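Local coordinates for protein copper induced nitroreductase D (Lactococcus lactis, PDB 4BN6) that binds flavin mononucleotide and probably acts as an oxidoreductase of the nitroreductase family, at residues A86-F91 with Q150-L155. Sequence-based numbering, arbitrary orientation.
Sequences AKLDGF and QHYNPL. With FMN (flavin mononucleotide), chain B.
Phe91 and Gln150 illustrate how an aromatic ring can back a residue that reads a flavin. Gln150 crosses the Phe91 ring at about a right angle, with CG over one face toward the rim in a CH-pi contact 4.0 Å from the centroid, while Gln150 CD comes within 3.4 Å of Phe91 CZ; ring and amide planes are turned 31° apart. A bend at chi2 (-51°) swings that amide to the pyrimidine edge of FMN. There Gln150 NE2 donates to FMN O2 over 2.9 Å, and OE1 receives a weak bond from N3. NE2 also bonds Asn148 OD1, which probably fixes which way round the amide sits. A leucine in place of Gln150 would probably leave FMN O2 and N3, and Asn148 OD1, without these partners. His151 ND1 gives FMN O4 an almost straight bond (2.9 Å, 175°), completing this side of the flavin pocket. Tyr152, beside the bound chloramphenicol, approaches Phe91 differently: its OH lies near the plane of the Phe91 ring, 3.5 Å from Phe91 CE2. Leu88 CD2 reaches the same phenol end obliquely, 3.8 Å from Tyr152 OH. Helix 87-92 thus packs against the end of strand 145-150 and the loop that follows it, with Leu88 and Phe91 also touching Trp59 of helix 52-72, while Gln175 of strand 170-181 bonds the backbone of Gln150 and Tyr152, and Trp124 of the second subunit meets the His151 ring.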
loop_
_atom_site.group_PDB
_atom_site.type_symbol
_atom_site.label_atom_id
_atom_site.label_comp_id
_atom_site.label_asym_id
_atom_site.label_seq_id
_atom_site.Cartn_x
_atom_site.Cartn_y
_atom_site.Cartn_z
ATOM N N ALA A 86 20.996 5.595 -20.589
ATOM C CA ALA A 86 21.671 5.861 -19.323
ATOM C C ALA A 86 20.923 5.192 -18.171
ATOM O O ALA A 86 21.166 4.022 -17.867
ATOM C CB ALA A 86 21.795 7.359 -19.097
ATOM N N LYS A 87 20.015 5.924 -17.530
ATOM C CA LYS A 87 19.160 5.328 -16.513
ATOM C C LYS A 87 18.332 4.232 -17.161
ATOM O O LYS A 87 18.083 3.187 -16.562
ATOM C CB LYS A 87 18.219 6.364 -15.897
ATOM C CG LYS A 87 18.903 7.514 -15.179
ATOM C CD LYS A 87 17.984 8.119 -14.118
ATOM C CE LYS A 87 16.556 8.286 -14.630
ATOM N NZ LYS A 87 15.644 8.871 -13.604
ATOM N N LEU A 88 17.903 4.484 -18.394
ATOM C CA LEU A 88 17.067 3.537 -19.118
ATOM C C LEU A 88 17.827 2.242 -19.374
ATOM O O LEU A 88 17.257 1.161 -19.284
ATOM C CB LEU A 88 16.576 4.148 -20.434
ATOM C CG LEU A 88 15.691 5.392 -20.297
ATOM C CD1 LEU A 88 15.136 5.806 -21.651
ATOM C CD2 LEU A 88 14.557 5.161 -19.304
ATOM N N ASP A 89 19.115 2.357 -19.686
ATOM C CA ASP A 89 19.958 1.180 -19.863
ATOM C C ASP A 89 20.002 0.350 -18.580
ATOM O O ASP A 89 20.011 -0.877 -18.630
ATOM C CB ASP A 89 21.371 1.583 -20.288
ATOM C CG ASP A 89 21.425 2.098 -21.714
ATOM O OD1 ASP A 89 20.653 1.593 -22.558
ATOM O OD2 ASP A 89 22.235 3.007 -21.991
ATOM N N GLY A 90 20.030 1.028 -17.436
ATOM C CA GLY A 90 19.987 0.356 -16.145
ATOM C C GLY A 90 18.687 -0.396 -15.906
ATOM O O GLY A 90 18.667 -1.476 -15.313
ATOM N N PHE A 91 17.578 0.178 -16.353
ATOM C CA PHE A 91 16.294 -0.491 -16.222
ATOM C C PHE A 91 16.213 -1.667 -17.198
ATOM O O PHE A 91 15.763 -2.754 -16.837
ATOM C CB PHE A 91 15.146 0.497 -16.461
ATOM C CG PHE A 91 15.104 1.632 -15.471
ATOM C CD1 PHE A 91 15.334 1.408 -14.121
ATOM C CD2 PHE A 91 14.846 2.924 -15.893
ATOM C CE1 PHE A 91 15.300 2.455 -13.213
ATOM C CE2 PHE A 91 14.814 3.981 -14.989
ATOM C CZ PHE A 91 15.045 3.745 -13.648
ATOM N N GLN A 150 9.322 2.442 -10.711
ATOM C CA GLN A 150 9.330 3.581 -11.609
ATOM C C GLN A 150 7.929 4.015 -12.012
ATOM O O GLN A 150 6.958 3.271 -11.839
ATOM C CB GLN A 150 10.137 3.258 -12.865
ATOM C CG GLN A 150 11.584 2.934 -12.592
ATOM C CD GLN A 150 12.250 3.988 -11.735
ATOM O OE1 GLN A 150 12.059 5.183 -11.945
ATOM N NE2 GLN A 150 13.021 3.549 -10.751
ATOM N N HIS A 151 7.849 5.222 -12.570
ATOM C CA HIS A 151 6.584 5.834 -12.952
ATOM C C HIS A 151 6.694 6.583 -14.267
ATOM O O HIS A 151 6.824 7.809 -14.303
ATOM C CB HIS A 151 6.100 6.759 -11.840
ATOM C CG HIS A 151 5.729 6.017 -10.605
ATOM N ND1 HIS A 151 6.610 5.813 -9.565
ATOM C CD2 HIS A 151 4.597 5.352 -10.280
ATOM C CE1 HIS A 151 6.024 5.071 -8.640
ATOM N NE2 HIS A 151 4.804 4.781 -9.050
ATOM N N TYR A 152 6.644 5.827 -15.356
ATOM C CA TYR A 152 6.661 6.402 -16.694
ATOM C C TYR A 152 5.249 6.446 -17.281
ATOM O O TYR A 152 5.051 6.829 -18.438
ATOM C CB TYR A 152 7.641 5.645 -17.589
ATOM C CG TYR A 152 9.082 5.922 -17.213
ATOM C CD1 TYR A 152 9.687 7.120 -17.559
ATOM C CD2 TYR A 152 9.828 4.998 -16.498
ATOM C CE1 TYR A 152 10.999 7.387 -17.212
ATOM C CE2 TYR A 152 11.142 5.258 -16.141
ATOM C CZ TYR A 152 11.721 6.452 -16.501
ATOM O OH TYR A 152 13.027 6.713 -16.152
ATOM N N ASN A 153 4.277 6.050 -16.466
ATOM C CA ASN A 153 2.883 6.398 -16.700
ATOM C C ASN A 153 2.704 7.886 -16.428
ATOM O O ASN A 153 3.369 8.441 -15.549
ATOM C CB ASN A 153 1.979 5.589 -15.767
ATOM C CG ASN A 153 2.390 5.702 -14.310
ATOM O OD1 ASN A 153 3.410 5.147 -13.900
ATOM N ND2 ASN A 153 1.599 6.417 -13.519
ATOM N N PRO A 154 1.803 8.549 -17.167
ATOM C CA PRO A 154 0.914 8.019 -18.202
ATOM C C PRO A 154 1.516 8.038 -19.611
ATOM O O PRO A 154 0.832 7.680 -20.570
ATOM C CB PRO A 154 -0.269 8.985 -18.147
ATOM C CG PRO A 154 0.354 10.290 -17.781
ATOM C CD PRO A 154 1.508 9.962 -16.866
ATOM N N LEU A 155 2.775 8.448 -19.732
ATOM C CA LEU A 155 3.406 8.621 -21.038
ATOM C C LEU A 155 3.414 7.347 -21.883
ATOM O O LEU A 155 3.213 7.398 -23.095
ATOM C CB LEU A 155 4.844 9.116 -20.866
ATOM C CG LEU A 155 5.037 10.603 -20.565
ATOM C CD1 LEU A 155 4.182 11.055 -19.391
ATOM C CD2 LEU A 155 6.507 10.889 -20.297
HETATM N N1 FMN B . 11.943 5.377 -6.864
HETATM C C2 FMN B . 12.353 5.706 -8.272
HETATM O O2 FMN B . 13.474 5.534 -8.628
HETATM N N3 FMN B . 11.388 6.261 -9.171
HETATM C C4 FMN B . 10.094 6.504 -8.789
HETATM O O4 FMN B . 9.289 6.856 -9.590
HETATM C C4A FMN B . 9.690 6.181 -7.417
HETATM N N5 FMN B . 8.506 6.420 -7.009
HETATM C C5A FMN B . 8.045 5.788 -5.732
HETATM C C6 FMN B . 6.564 5.765 -5.437
HETATM C C7 FMN B . 6.130 5.178 -4.333
HETATM C C7M FMN B . 4.640 5.165 -4.006
HETATM C C8 FMN B . 7.115 4.508 -3.377
HETATM C C8M FMN B . 6.557 3.755 -2.175
HETATM C C9 FMN B . 8.417 4.530 -3.634
HETATM C C9A FMN B . 8.927 5.212 -4.887
HETATM N N10 FMN B . 10.334 5.257 -5.180
HETATM C C10 FMN B . 10.703 5.595 -6.480
HETATM C "C1'" FMN B . 11.318 4.663 -4.293
HETATM C "C2'" FMN B . 11.462 5.486 -3.012
HETATM O "O2'" FMN B . 12.190 6.656 -3.259
HETATM C "C3'" FMN B . 12.157 4.594 -1.984
HETATM O "O3'" FMN B . 11.239 3.572 -1.704
HETATM C "C4'" FMN B . 12.521 5.367 -0.709
HETATM O "O4'" FMN B . 13.566 6.274 -0.944
HETATM C "C5'" FMN B . 12.950 4.402 0.395
HETATM O "O5'" FMN B . 14.072 3.662 -0.024
HETATM P P FMN B . 14.020 2.021 -0.064
HETATM O O1P FMN B . 13.589 1.516 1.235
HETATM O O2P FMN B . 12.957 1.584 -1.220
HETATM O O3P FMN B . 15.533 1.517 -0.404
#